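PUM-HD domain-containing protein (PDB 7CGF) probably binds the 3' untranslated regions of target mRNAs through its Pumilio homology domain, captured here in complex with a PBE RNA. Local coordinates at residues L28-I33 with Q51-S56; K58-K63 with E95-A100; S65-V70 with Q88-Y93. The protein carries 2 engineered substitutions. All coordinates share one frame; numbering follows the deposited sequence.

Interaction 1: residues L28-I33 with Q51-S56. With nucleotides of chain B.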
loop_
_atom_site.group_PDB
_atom_site.type_symbol
_atom_site.label_atom_id
_atom_site.label_comp_id
_atom_site.label_asym_id
_atom_site.label_seq_id
_atom_site.Cartn_x
_atom_site.Cartn_y
_atom_site.Cartn_z
ATOM N N LEU A 28 34.959 -23.400 -2.913
ATOM C CA LEU A 28 34.923 -22.225 -3.772
ATOM C C LEU A 28 34.669 -20.985 -2.925
ATOM O O LEU A 28 33.843 -20.999 -2.011
ATOM C CB LEU A 28 33.833 -22.383 -4.833
ATOM C CG LEU A 28 33.765 -21.325 -5.933
ATOM C CD1 LEU A 28 35.005 -21.361 -6.805
ATOM C CD2 LEU A 28 32.504 -21.521 -6.767
ATOM N N LYS A 29 35.397 -19.911 -3.220
ATOM C CA LYS A 29 35.242 -18.653 -2.506
ATOM C C LYS A 29 34.892 -17.527 -3.474
ATOM O O LYS A 29 35.080 -17.640 -4.689
ATOM C CB LYS A 29 36.519 -18.301 -1.723
ATOM N N LEU A 30 34.352 -16.436 -2.912
ATOM C CA LEU A 30 34.015 -15.264 -3.716
ATOM C C LEU A 30 35.229 -14.733 -4.470
ATOM O O LEU A 30 35.118 -14.341 -5.637
ATOM C CB LEU A 30 33.426 -14.172 -2.827
ATOM C CG LEU A 30 32.026 -14.461 -2.276
ATOM C CD1 LEU A 30 31.643 -13.376 -1.300
ATOM C CD2 LEU A 30 31.002 -14.549 -3.406
ATOM N N SER A 31 36.397 -14.704 -3.818
ATOM C CA SER A 31 37.598 -14.189 -4.469
ATOM C C SER A 31 38.032 -15.055 -5.643
ATOM O O SER A 31 38.846 -14.608 -6.456
ATOM C CB SER A 31 38.747 -14.086 -3.465
ATOM O OG SER A 31 39.037 -15.372 -2.946
ATOM N N ASP A 32 37.520 -16.286 -5.740
ATOM C CA ASP A 32 37.797 -17.128 -6.899
ATOM C C ASP A 32 37.035 -16.683 -8.143
ATOM O O ASP A 32 37.380 -17.113 -9.247
ATOM C CB ASP A 32 37.434 -18.584 -6.597
ATOM C CG ASP A 32 38.308 -19.197 -5.528
ATOM O OD1 ASP A 32 39.501 -18.830 -5.461
ATOM O OD2 ASP A 32 37.796 -20.037 -4.751
ATOM N N ILE A 33 36.003 -15.848 -7.998
ATOM C CA ILE A 33 35.079 -15.624 -9.103
ATOM C C ILE A 33 35.688 -14.701 -10.157
ATOM O O ILE A 33 35.637 -14.995 -11.358
ATOM C CB ILE A 33 33.739 -15.077 -8.572
ATOM C CG1 ILE A 33 33.071 -16.119 -7.685
ATOM C CG2 ILE A 33 32.846 -14.715 -9.726
ATOM C CD1 ILE A 33 32.891 -17.444 -8.366
ATOM N N GLN A 51 24.959 -15.233 -3.235
ATOM C CA GLN A 51 24.151 -14.735 -2.126
ATOM C C GLN A 51 24.515 -15.429 -0.822
ATOM O O GLN A 51 24.608 -14.781 0.229
ATOM C CB GLN A 51 22.673 -14.939 -2.414
ATOM C CG GLN A 51 22.138 -14.062 -3.521
ATOM C CD GLN A 51 20.743 -14.472 -3.892
ATOM O OE1 GLN A 51 19.847 -14.429 -3.056
ATOM N NE2 GLN A 51 20.550 -14.921 -5.137
ATOM N N GLN A 52 24.698 -16.743 -0.862
ATOM C CA GLN A 52 24.954 -17.458 0.382
ATOM C C GLN A 52 26.313 -17.086 0.949
ATOM O O GLN A 52 26.446 -16.908 2.167
ATOM C CB GLN A 52 24.845 -18.965 0.174
ATOM C CG GLN A 52 24.818 -19.756 1.501
ATOM C CD GLN A 52 23.982 -19.085 2.613
ATOM O OE1 GLN A 52 24.504 -18.732 3.682
ATOM N NE2 GLN A 52 22.677 -18.928 2.368
ATOM N N GLU A 53 27.329 -16.948 0.084
ATOM C CA GLU A 53 28.643 -16.514 0.554
ATOM C C GLU A 53 28.588 -15.106 1.125
ATOM O O GLU A 53 29.206 -14.825 2.157
ATOM C CB GLU A 53 29.668 -16.576 -0.579
ATOM C CG GLU A 53 30.008 -17.975 -1.005
ATOM C CD GLU A 53 30.609 -18.775 0.131
ATOM O OE1 GLU A 53 31.572 -18.276 0.755
ATOM O OE2 GLU A 53 30.101 -19.882 0.410
ATOM N N LEU A 54 27.863 -14.201 0.468
ATOM C CA LEU A 54 27.767 -12.836 0.973
ATOM C C LEU A 54 27.055 -12.789 2.313
ATOM O O LEU A 54 27.315 -11.890 3.125
ATOM C CB LEU A 54 27.035 -11.945 -0.028
ATOM C CG LEU A 54 27.854 -11.590 -1.264
ATOM C CD1 LEU A 54 26.977 -10.814 -2.229
ATOM C CD2 LEU A 54 29.051 -10.755 -0.846
ATOM N N ALA A 55 26.144 -13.732 2.556
ATOM C CA ALA A 55 25.403 -13.730 3.812
ATOM C C ALA A 55 26.185 -14.391 4.932
ATOM O O ALA A 55 26.053 -13.991 6.094
ATOM C CB ALA A 55 24.064 -14.446 3.637
ATOM N N SER A 56 27.000 -15.391 4.605
ATOM C CA SER A 56 27.650 -16.229 5.604
ATOM C C SER A 56 29.119 -15.897 5.826
ATOM O O SER A 56 29.679 -16.304 6.855
ATOM C CB SER A 56 27.529 -17.707 5.208
ATOM O OG SER A 56 28.461 -18.057 4.197
ATOM P P A B 8 9.081 -15.970 -8.563
ATOM O OP1 A B 8 8.270 -16.826 -9.473
ATOM O OP2 A B 8 8.904 -15.914 -7.080
ATOM O "O5'" A B 8 10.596 -16.387 -8.765
ATOM C "C5'" A B 8 11.136 -16.593 -10.059
ATOM C "C4'" A B 8 12.337 -17.496 -9.981
ATOM O "O4'" A B 8 13.371 -16.853 -9.175
ATOM C "C3'" A B 8 12.075 -18.855 -9.330
ATOM O "O3'" A B 8 12.898 -19.828 -9.971
ATOM C "C2'" A B 8 12.584 -18.641 -7.910
ATOM O "O2'" A B 8 12.922 -19.829 -7.218
ATOM C "C1'" A B 8 13.798 -17.755 -8.178
ATOM N N9 A B 8 14.287 -16.994 -7.021
ATOM C C8 A B 8 13.541 -16.343 -6.082
ATOM N N7 A B 8 14.265 -15.765 -5.146
ATOM C C5 A B 8 15.585 -16.042 -5.522
ATOM C C6 A B 8 16.830 -15.719 -4.967
ATOM N N6 A B 8 17.013 -14.989 -3.861
ATOM N N1 A B 8 17.935 -16.173 -5.602
ATOM C C2 A B 8 17.808 -16.907 -6.711
ATOM N N3 A B 8 16.689 -17.265 -7.321
ATOM C C4 A B 8 15.604 -16.803 -6.677
HETATM O O HOH W 1 33.662 -16.504 -0.106
#
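L30 and E53 mark the closest backbone approach, their CA atoms 7.0 Å apart where the loop 28-33 passes helix 44-56 of the Pumilio homology domain. This all-helical domain stacks Pumilio repeats into an arc, and the contact lies near its N-terminal end, at the Pumilio repeat predicted for residues 32-68. L30 carries the apolar part. Its CG rests 3.6 Å from E53 CB, and the two side chains run past each other in opposite directions, with CD1 and CD2 also against that methylene. L30 CD1 continues to L54 CD2 at 3.7 Å, these two leucines crossing at about a right angle. With its CG anti to the carbonyl carbon (chi1 -70°), L30 lays its branch against the helix; E62 of helix 60-65 also touches it, while L54 extends the apolar surface to I66 and F90. E53 offers only its first methylene to the leucine. A bend at chi2 (-61°) turns its carboxylate aside, and a water bridges the polar groups, accepting from L30 N at 2.9 Å and donating to E53 OE1 at 2.9 Å. No direct hydrogen bond joins the two segments. Within the loop, K29 N donates to D32 OD2 at 2.8 Å, approaching from above the carboxylate plane, beside the backbone bond from D32 N to K29 O that closes the turn containing L30. Q51, three residues before L54, points away from the loop to the RNA, where pairing with an adenine through a glutamine is the familiar Pumilio mode. S47 OG is hydrogen-bonded to Q51 NE2, which would help to hold the amide in place. The extended Q51 chain grips the adenine of nucleotide 8 of chain B twice: OE1 accepts from N6 at 3.0 Å, and NE2 donates to N1 at 2.9 Å.

Interaction 2: residues K58-K63 with E95-A100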
loop_
_atom_site.group_PDB
_atom_site.type_symbol
_atom_site.label_atom_id
_atom_site.label_comp_id
_atom_site.label_asym_id
_atom_site.label_seq_id
_atom_site.Cartn_x
_atom_site.Cartn_y
_atom_site.Cartn_z
ATOM N N LYS A 58 32.523 -14.252 6.926
ATOM C CA LYS A 58 33.056 -13.371 7.954
ATOM C C LYS A 58 34.232 -12.545 7.453
ATOM O O LYS A 58 34.885 -11.857 8.251
ATOM C CB LYS A 58 33.491 -14.190 9.170
ATOM C CG LYS A 58 32.366 -14.676 10.074
ATOM C CD LYS A 58 32.912 -15.710 11.066
ATOM C CE LYS A 58 32.112 -15.756 12.366
ATOM N NZ LYS A 58 32.533 -14.676 13.309
ATOM N N ASP A 59 34.524 -12.601 6.158
ATOM C CA ASP A 59 35.699 -11.953 5.582
ATOM C C ASP A 59 35.225 -10.802 4.706
ATOM O O ASP A 59 34.765 -11.022 3.581
ATOM C CB ASP A 59 36.521 -12.960 4.783
ATOM C CG ASP A 59 37.867 -12.419 4.355
ATOM O OD1 ASP A 59 38.046 -11.182 4.275
ATOM O OD2 ASP A 59 38.756 -13.250 4.080
ATOM N N ARG A 60 35.372 -9.574 5.210
ATOM C CA ARG A 60 34.994 -8.398 4.431
ATOM C C ARG A 60 35.771 -8.302 3.130
ATOM O O ARG A 60 35.247 -7.810 2.124
ATOM C CB ARG A 60 35.207 -7.117 5.231
ATOM C CG ARG A 60 34.078 -6.794 6.167
ATOM C CD ARG A 60 34.510 -7.068 7.572
ATOM N NE ARG A 60 33.741 -6.310 8.546
ATOM C CZ ARG A 60 34.035 -6.265 9.837
ATOM N NH1 ARG A 60 33.278 -5.550 10.653
ATOM N NH2 ARG A 60 35.091 -6.927 10.300
ATOM N N PHE A 61 37.041 -8.703 3.143
ATOM C CA PHE A 61 37.826 -8.577 1.925
ATOM C C PHE A 61 37.355 -9.565 0.865
ATOM O O PHE A 61 37.444 -9.266 -0.333
ATOM C CB PHE A 61 39.317 -8.753 2.234
ATOM C CG PHE A 61 39.951 -7.553 2.920
ATOM C CD1 PHE A 61 39.188 -6.486 3.382
ATOM C CD2 PHE A 61 41.327 -7.494 3.088
ATOM C CE1 PHE A 61 39.777 -5.403 4.009
ATOM C CE2 PHE A 61 41.921 -6.407 3.699
ATOM C CZ PHE A 61 41.152 -5.365 4.170
ATOM N N GLU A 62 36.842 -10.725 1.279
ATOM C CA GLU A 62 36.188 -11.631 0.340
ATOM C C GLU A 62 34.958 -10.972 -0.259
ATOM O O GLU A 62 34.743 -11.014 -1.476
ATOM C CB GLU A 62 35.797 -12.939 1.026
ATOM C CG GLU A 62 36.938 -13.940 1.205
ATOM C CD GLU A 62 37.426 -14.514 -0.114
ATOM O OE1 GLU A 62 36.580 -15.011 -0.892
ATOM O OE2 GLU A 62 38.655 -14.476 -0.364
ATOM N N LYS A 63 34.139 -10.348 0.589
ATOM C CA LYS A 63 32.930 -9.697 0.088
ATOM C C LYS A 63 33.275 -8.524 -0.823
ATOM O O LYS A 63 32.641 -8.335 -1.872
ATOM C CB LYS A 63 32.054 -9.262 1.266
ATOM C CG LYS A 63 31.534 -10.470 2.058
ATOM C CD LYS A 63 30.519 -10.106 3.146
ATOM C CE LYS A 63 31.193 -9.768 4.457
ATOM N NZ LYS A 63 30.220 -9.756 5.588
ATOM N N GLU A 95 26.820 -3.623 4.684
ATOM C CA GLU A 95 27.510 -3.212 3.471
ATOM C C GLU A 95 27.482 -1.700 3.268
ATOM O O GLU A 95 27.723 -1.226 2.150
ATOM C CB GLU A 95 26.920 -3.942 2.256
ATOM C CG GLU A 95 27.199 -5.443 2.240
ATOM C CD GLU A 95 28.671 -5.765 1.992
ATOM O OE1 GLU A 95 29.402 -4.889 1.497
ATOM O OE2 GLU A 95 29.093 -6.893 2.287
ATOM N N GLU A 96 27.247 -0.931 4.341
ATOM C CA GLU A 96 27.288 0.533 4.324
ATOM C C GLU A 96 28.431 1.127 3.520
ATOM O O GLU A 96 28.244 2.118 2.808
ATOM C CB GLU A 96 27.405 1.110 5.745
ATOM C CG GLU A 96 26.136 1.200 6.540
ATOM C CD GLU A 96 25.719 -0.132 7.134
ATOM O OE1 GLU A 96 24.702 -0.167 7.874
ATOM O OE2 GLU A 96 26.414 -1.140 6.872
ATOM N N ARG A 97 29.632 0.552 3.662
ATOM C CA ARG A 97 30.812 1.111 3.017
ATOM C C ARG A 97 30.674 1.160 1.503
ATOM O O ARG A 97 31.419 1.891 0.846
ATOM C CB ARG A 97 32.045 0.292 3.403
ATOM C CG ARG A 97 31.991 -1.151 2.923
ATOM C CD ARG A 97 33.036 -2.011 3.638
ATOM N NE ARG A 97 33.071 -3.377 3.120
ATOM C CZ ARG A 97 32.222 -4.334 3.475
ATOM N NH1 ARG A 97 31.261 -4.084 4.356
ATOM N NH2 ARG A 97 32.334 -5.548 2.951
ATOM N N HIS A 98 29.736 0.395 0.943
ATOM C CA HIS A 98 29.546 0.290 -0.494
ATOM C C HIS A 98 28.332 1.050 -1.009
ATOM O O HIS A 98 28.169 1.154 -2.230
ATOM C CB HIS A 98 29.403 -1.179 -0.883
ATOM C CG HIS A 98 30.672 -1.951 -0.740
ATOM N ND1 HIS A 98 30.720 -3.210 -0.179
ATOM C CD2 HIS A 98 31.940 -1.644 -1.095
ATOM C CE1 HIS A 98 31.966 -3.644 -0.196
ATOM N NE2 HIS A 98 32.726 -2.712 -0.741
ATOM N N TRP A 99 27.502 1.597 -0.120
ATOM C CA TRP A 99 26.224 2.173 -0.538
ATOM C C TRP A 99 26.417 3.317 -1.525
ATOM O O TRP A 99 25.734 3.385 -2.555
ATOM C CB TRP A 99 25.452 2.673 0.675
ATOM C CG TRP A 99 24.881 1.629 1.559
ATOM C CD1 TRP A 99 24.847 0.276 1.355
ATOM C CD2 TRP A 99 24.251 1.863 2.811
ATOM N NE1 TRP A 99 24.223 -0.344 2.412
ATOM C CE2 TRP A 99 23.842 0.609 3.317
ATOM C CE3 TRP A 99 23.994 3.016 3.561
ATOM C CZ2 TRP A 99 23.190 0.475 4.541
ATOM C CZ3 TRP A 99 23.346 2.886 4.768
ATOM C CH2 TRP A 99 22.942 1.621 5.246
ATOM N N ALA A 100 27.326 4.250 -1.216
ATOM C CA ALA A 100 27.469 5.424 -2.071
ATOM C C ALA A 100 27.990 5.047 -3.454
ATOM O O ALA A 100 27.486 5.546 -4.466
ATOM C CB ALA A 100 28.377 6.458 -1.406
HETATM O O HOH W 2 28.385 -7.611 5.172
#
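K63 and E95 make the close-packed part of this contact, crossing obliquely so that K63 CD lies 3.6 Å from E95 OE2. E95 is buried, and its bent chain brings the carboxylate to three basic side chains. H98 ND1 donates to OE1 at 2.7 Å, nearly along the C-O axis and close to the imidazole plane, while R97 NH2 stands 3.3 Å from the same OE1 in a salt bridge of charges alone, since the oxygen lies well out of the guanidinium plane. K63 NZ reaches OE2 only through a water, which accepts from NZ and donates to OE2. A leucine in place of E95 would probably leave H98 ND1 without its acceptor, R97 with D64 but without this second negative charge, and the bridging water held by K63 NZ but not by a carboxylate.

The looser side is the exposed one, where R60 and R97 meet. R60 CG lies over the guanidinium face opposite E95 OE1, toward its rim and 3.9 Å from R97 NH2, and K63 CB stands at its edge; D64 takes R97 NH2 in a further salt bridge. D59 caps the helix carrying R60 and K63, through weak bonds to F61 N and E62 N. The arrangement joins neighbouring units of a Pumilio repeat array, predicted to span residues 32-68 and 69-104.

Interaction 3: residues S65-V70 with Q88-Y93. With nucleotides of chain B.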
loop_
_atom_site.group_PDB
_atom_site.type_symbol
_atom_site.label_atom_id
_atom_site.label_comp_id
_atom_site.label_asym_id
_atom_site.label_seq_id
_atom_site.Cartn_x
_atom_site.Cartn_y
_atom_site.Cartn_z
ATOM N N SER A 65 35.687 -8.343 -2.746
ATOM C CA SER A 65 36.419 -8.800 -3.931
ATOM C C SER A 65 35.536 -8.884 -5.168
ATOM O O SER A 65 36.047 -8.808 -6.293
ATOM C CB SER A 65 37.069 -10.166 -3.678
ATOM O OG SER A 65 36.133 -11.249 -3.730
ATOM N N ILE A 66 34.227 -9.096 -5.001
ATOM C CA ILE A 66 33.339 -9.097 -6.159
ATOM C C ILE A 66 32.676 -7.750 -6.377
ATOM O O ILE A 66 31.960 -7.585 -7.371
ATOM C CB ILE A 66 32.248 -10.186 -6.082
ATOM C CG1 ILE A 66 31.364 -9.985 -4.845
ATOM C CG2 ILE A 66 32.845 -11.592 -6.159
ATOM C CD1 ILE A 66 30.069 -10.761 -4.930
ATOM N N PHE A 67 32.919 -6.767 -5.510
ATOM C CA PHE A 67 32.146 -5.532 -5.610
ATOM C C PHE A 67 32.509 -4.734 -6.854
ATOM O O PHE A 67 31.630 -4.145 -7.484
ATOM C CB PHE A 67 32.309 -4.680 -4.354
ATOM C CG PHE A 67 31.467 -3.433 -4.371
ATOM C CD1 PHE A 67 30.080 -3.510 -4.239
ATOM C CD2 PHE A 67 32.051 -2.185 -4.521
ATOM C CE1 PHE A 67 29.301 -2.370 -4.263
ATOM C CE2 PHE A 67 31.271 -1.039 -4.542
ATOM C CZ PHE A 67 29.894 -1.134 -4.413
ATOM N N ASP A 68 33.790 -4.704 -7.244
ATOM C CA ASP A 68 34.150 -3.969 -8.453
ATOM C C ASP A 68 33.426 -4.517 -9.674
ATOM O O ASP A 68 33.037 -3.750 -10.560
ATOM C CB ASP A 68 35.662 -4.002 -8.686
ATOM C CG ASP A 68 36.398 -2.949 -7.886
ATOM O OD1 ASP A 68 35.739 -2.170 -7.168
ATOM O OD2 ASP A 68 37.643 -2.897 -7.978
ATOM N N GLU A 69 33.257 -5.843 -9.753
ATOM C CA GLU A 69 32.554 -6.417 -10.895
ATOM C C GLU A 69 31.044 -6.190 -10.804
ATOM O O GLU A 69 30.393 -6.024 -11.843
ATOM C CB GLU A 69 32.867 -7.912 -11.032
ATOM C CG GLU A 69 34.277 -8.245 -11.566
ATOM C CD GLU A 69 34.453 -8.004 -13.058
ATOM O OE1 GLU A 69 33.450 -7.791 -13.777
ATOM O OE2 GLU A 69 35.618 -8.040 -13.527
ATOM N N VAL A 70 30.470 -6.179 -9.593
ATOM C CA VAL A 70 29.062 -5.782 -9.454
ATOM C C VAL A 70 28.860 -4.362 -9.969
ATOM O O VAL A 70 27.924 -4.081 -10.732
ATOM C CB VAL A 70 28.595 -5.914 -7.992
ATOM C CG1 VAL A 70 27.219 -5.263 -7.809
ATOM C CG2 VAL A 70 28.544 -7.376 -7.571
ATOM N N GLN A 88 21.244 -6.426 -4.646
ATOM C CA GLN A 88 20.581 -6.069 -3.398
ATOM C C GLN A 88 21.435 -6.388 -2.178
ATOM O O GLN A 88 21.311 -5.709 -1.152
ATOM C CB GLN A 88 19.251 -6.790 -3.286
ATOM C CG GLN A 88 18.210 -6.205 -4.167
ATOM C CD GLN A 88 16.864 -6.837 -3.916
ATOM O OE1 GLN A 88 16.330 -6.777 -2.804
ATOM N NE2 GLN A 88 16.314 -7.483 -4.944
ATOM N N LYS A 89 22.270 -7.428 -2.250
ATOM C CA LYS A 89 23.105 -7.767 -1.103
ATOM C C LYS A 89 23.986 -6.602 -0.680
ATOM O O LYS A 89 24.308 -6.470 0.508
ATOM C CB LYS A 89 23.994 -8.976 -1.417
ATOM C CG LYS A 89 23.280 -10.323 -1.409
ATOM C CD LYS A 89 22.647 -10.575 -0.056
ATOM C CE LYS A 89 22.221 -12.026 0.120
ATOM N NZ LYS A 89 21.498 -12.207 1.431
ATOM N N PHE A 90 24.408 -5.766 -1.621
ATOM C CA PHE A 90 25.301 -4.667 -1.283
ATOM C C PHE A 90 24.567 -3.398 -0.859
ATOM O O PHE A 90 25.218 -2.368 -0.633
ATOM C CB PHE A 90 26.248 -4.394 -2.445
ATOM C CG PHE A 90 27.310 -5.444 -2.573
ATOM C CD1 PHE A 90 28.372 -5.466 -1.683
ATOM C CD2 PHE A 90 27.209 -6.434 -3.521
ATOM C CE1 PHE A 90 29.352 -6.452 -1.777
ATOM C CE2 PHE A 90 28.173 -7.424 -3.619
ATOM C CZ PHE A 90 29.253 -7.428 -2.749
ATOM N N PHE A 91 23.237 -3.444 -0.729
ATOM C CA PHE A 91 22.497 -2.382 -0.066
ATOM C C PHE A 91 22.054 -2.779 1.334
ATOM O O PHE A 91 21.350 -2.010 1.995
ATOM C CB PHE A 91 21.269 -1.970 -0.901
ATOM C CG PHE A 91 21.586 -1.033 -2.028
ATOM C CD1 PHE A 91 22.242 0.162 -1.788
ATOM C CD2 PHE A 91 21.200 -1.330 -3.329
ATOM C CE1 PHE A 91 22.524 1.038 -2.818
ATOM C CE2 PHE A 91 21.468 -0.452 -4.371
ATOM C CZ PHE A 91 22.147 0.735 -4.109
ATOM N N GLU A 92 22.449 -3.955 1.804
ATOM C CA GLU A 92 22.039 -4.413 3.120
ATOM C C GLU A 92 22.813 -3.679 4.213
ATOM O O GLU A 92 23.894 -3.126 3.985
ATOM C CB GLU A 92 22.261 -5.918 3.282
ATOM C CG GLU A 92 21.487 -6.821 2.317
ATOM C CD GLU A 92 19.977 -6.832 2.554
ATOM O OE1 GLU A 92 19.518 -6.480 3.669
ATOM O OE2 GLU A 92 19.248 -7.208 1.605
ATOM N N TYR A 93 22.247 -3.676 5.420
ATOM C CA TYR A 93 23.047 -3.285 6.575
ATOM C C TYR A 93 24.252 -4.211 6.668
ATOM O O TYR A 93 24.146 -5.423 6.452
ATOM C CB TYR A 93 22.231 -3.373 7.874
ATOM C CG TYR A 93 20.965 -2.543 7.939
ATOM C CD1 TYR A 93 20.934 -1.229 7.484
ATOM C CD2 TYR A 93 19.793 -3.082 8.471
ATOM C CE1 TYR A 93 19.764 -0.471 7.552
ATOM C CE2 TYR A 93 18.621 -2.331 8.549
ATOM C CZ TYR A 93 18.612 -1.035 8.087
ATOM O OH TYR A 93 17.446 -0.308 8.167
ATOM P P U B 7 4.922 -11.031 -8.413
ATOM O OP1 U B 7 4.351 -12.144 -9.232
ATOM O OP2 U B 7 4.655 -10.940 -6.957
ATOM O "O5'" U B 7 6.497 -11.041 -8.541
ATOM C "C5'" U B 7 7.247 -12.066 -7.933
ATOM C "C4'" U B 7 8.589 -12.149 -8.579
ATOM O "O4'" U B 7 9.410 -11.049 -8.146
ATOM C "C3'" U B 7 9.405 -13.382 -8.241
ATOM O "O3'" U B 7 9.024 -14.458 -9.087
ATOM C "C2'" U B 7 10.857 -12.929 -8.464
ATOM O "O2'" U B 7 11.270 -13.261 -9.787
ATOM C "C1'" U B 7 10.767 -11.394 -8.321
ATOM N N1 U B 7 11.563 -10.774 -7.228
ATOM C C2 U B 7 12.840 -10.374 -7.546
ATOM O O2 U B 7 13.314 -10.596 -8.642
ATOM N N3 U B 7 13.552 -9.761 -6.537
ATOM C C4 U B 7 13.086 -9.511 -5.265
ATOM O O4 U B 7 13.812 -8.941 -4.444
ATOM C C5 U B 7 11.741 -9.929 -5.021
ATOM C C6 U B 7 11.035 -10.531 -5.985
#
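The F90 ring receives F67 on one face, with F67 CD1 3.6 Å from F90 CD1 and offset toward the rim, while I66 CG1 meets its edge at CZ, 3.9 Å away. V70 CG2 comes in obliquely at F90 CE2, 4.0 Å off. The rings of F67 and F90 meet obliquely, centroids 5.1 Å apart and planes at 57°, and the two side chains slide past each other in opposite directions. This is part of the hydrophobic core of the Pumilio repeat array, where I66, F67 and V70, at the start of helix 67-72, pack against the type I turn K89-E92 at the end of helix 83-89. F67 swings its CG anti to the backbone N (chi1 -177°), which brings F67 CD1 over the F90 face. H98 widens the aromatic group, stacking on F67 and meeting the F90 ring as well, and L54 and L102 also touch F90. The four residues that touch here are all buried and apolar, and no hydrogen bond crosses between the segments. Two residues before F90, Q88, extended beyond CG, reaches the RNA, with its OE1 held by K125 NZ and a weak bond running from NE2 to N84. Q88 NE2 donates almost straight (174°) to O4 of the uridine at position 7 of chain B, at 2.9 Å.

How the interactions relate
Interaction 3 is wholly buried and apolar, interaction 1 is buried yet has a water-bridged polar margin, and interaction 2 is charged, with two of its four touching residues exposed. Interaction 3 is nested in the loop that interaction 2 closes, and the two share a boundary: W99 NE1 hydrogen-bonds to E92 O, and E95 packs on F90. Interaction 1 precedes both in the chain and meets interaction 2 through a hydrogen bond between S31 OG and E62 OE2. It meets interaction 3 where L54 packs on K89. Helix 44-56, and the end of helix 83-89 with its turn, each combine packing with a glutamine on the RNA, whereas interaction 2 lies about 15 Å from the nucleic acid at its nearest atom.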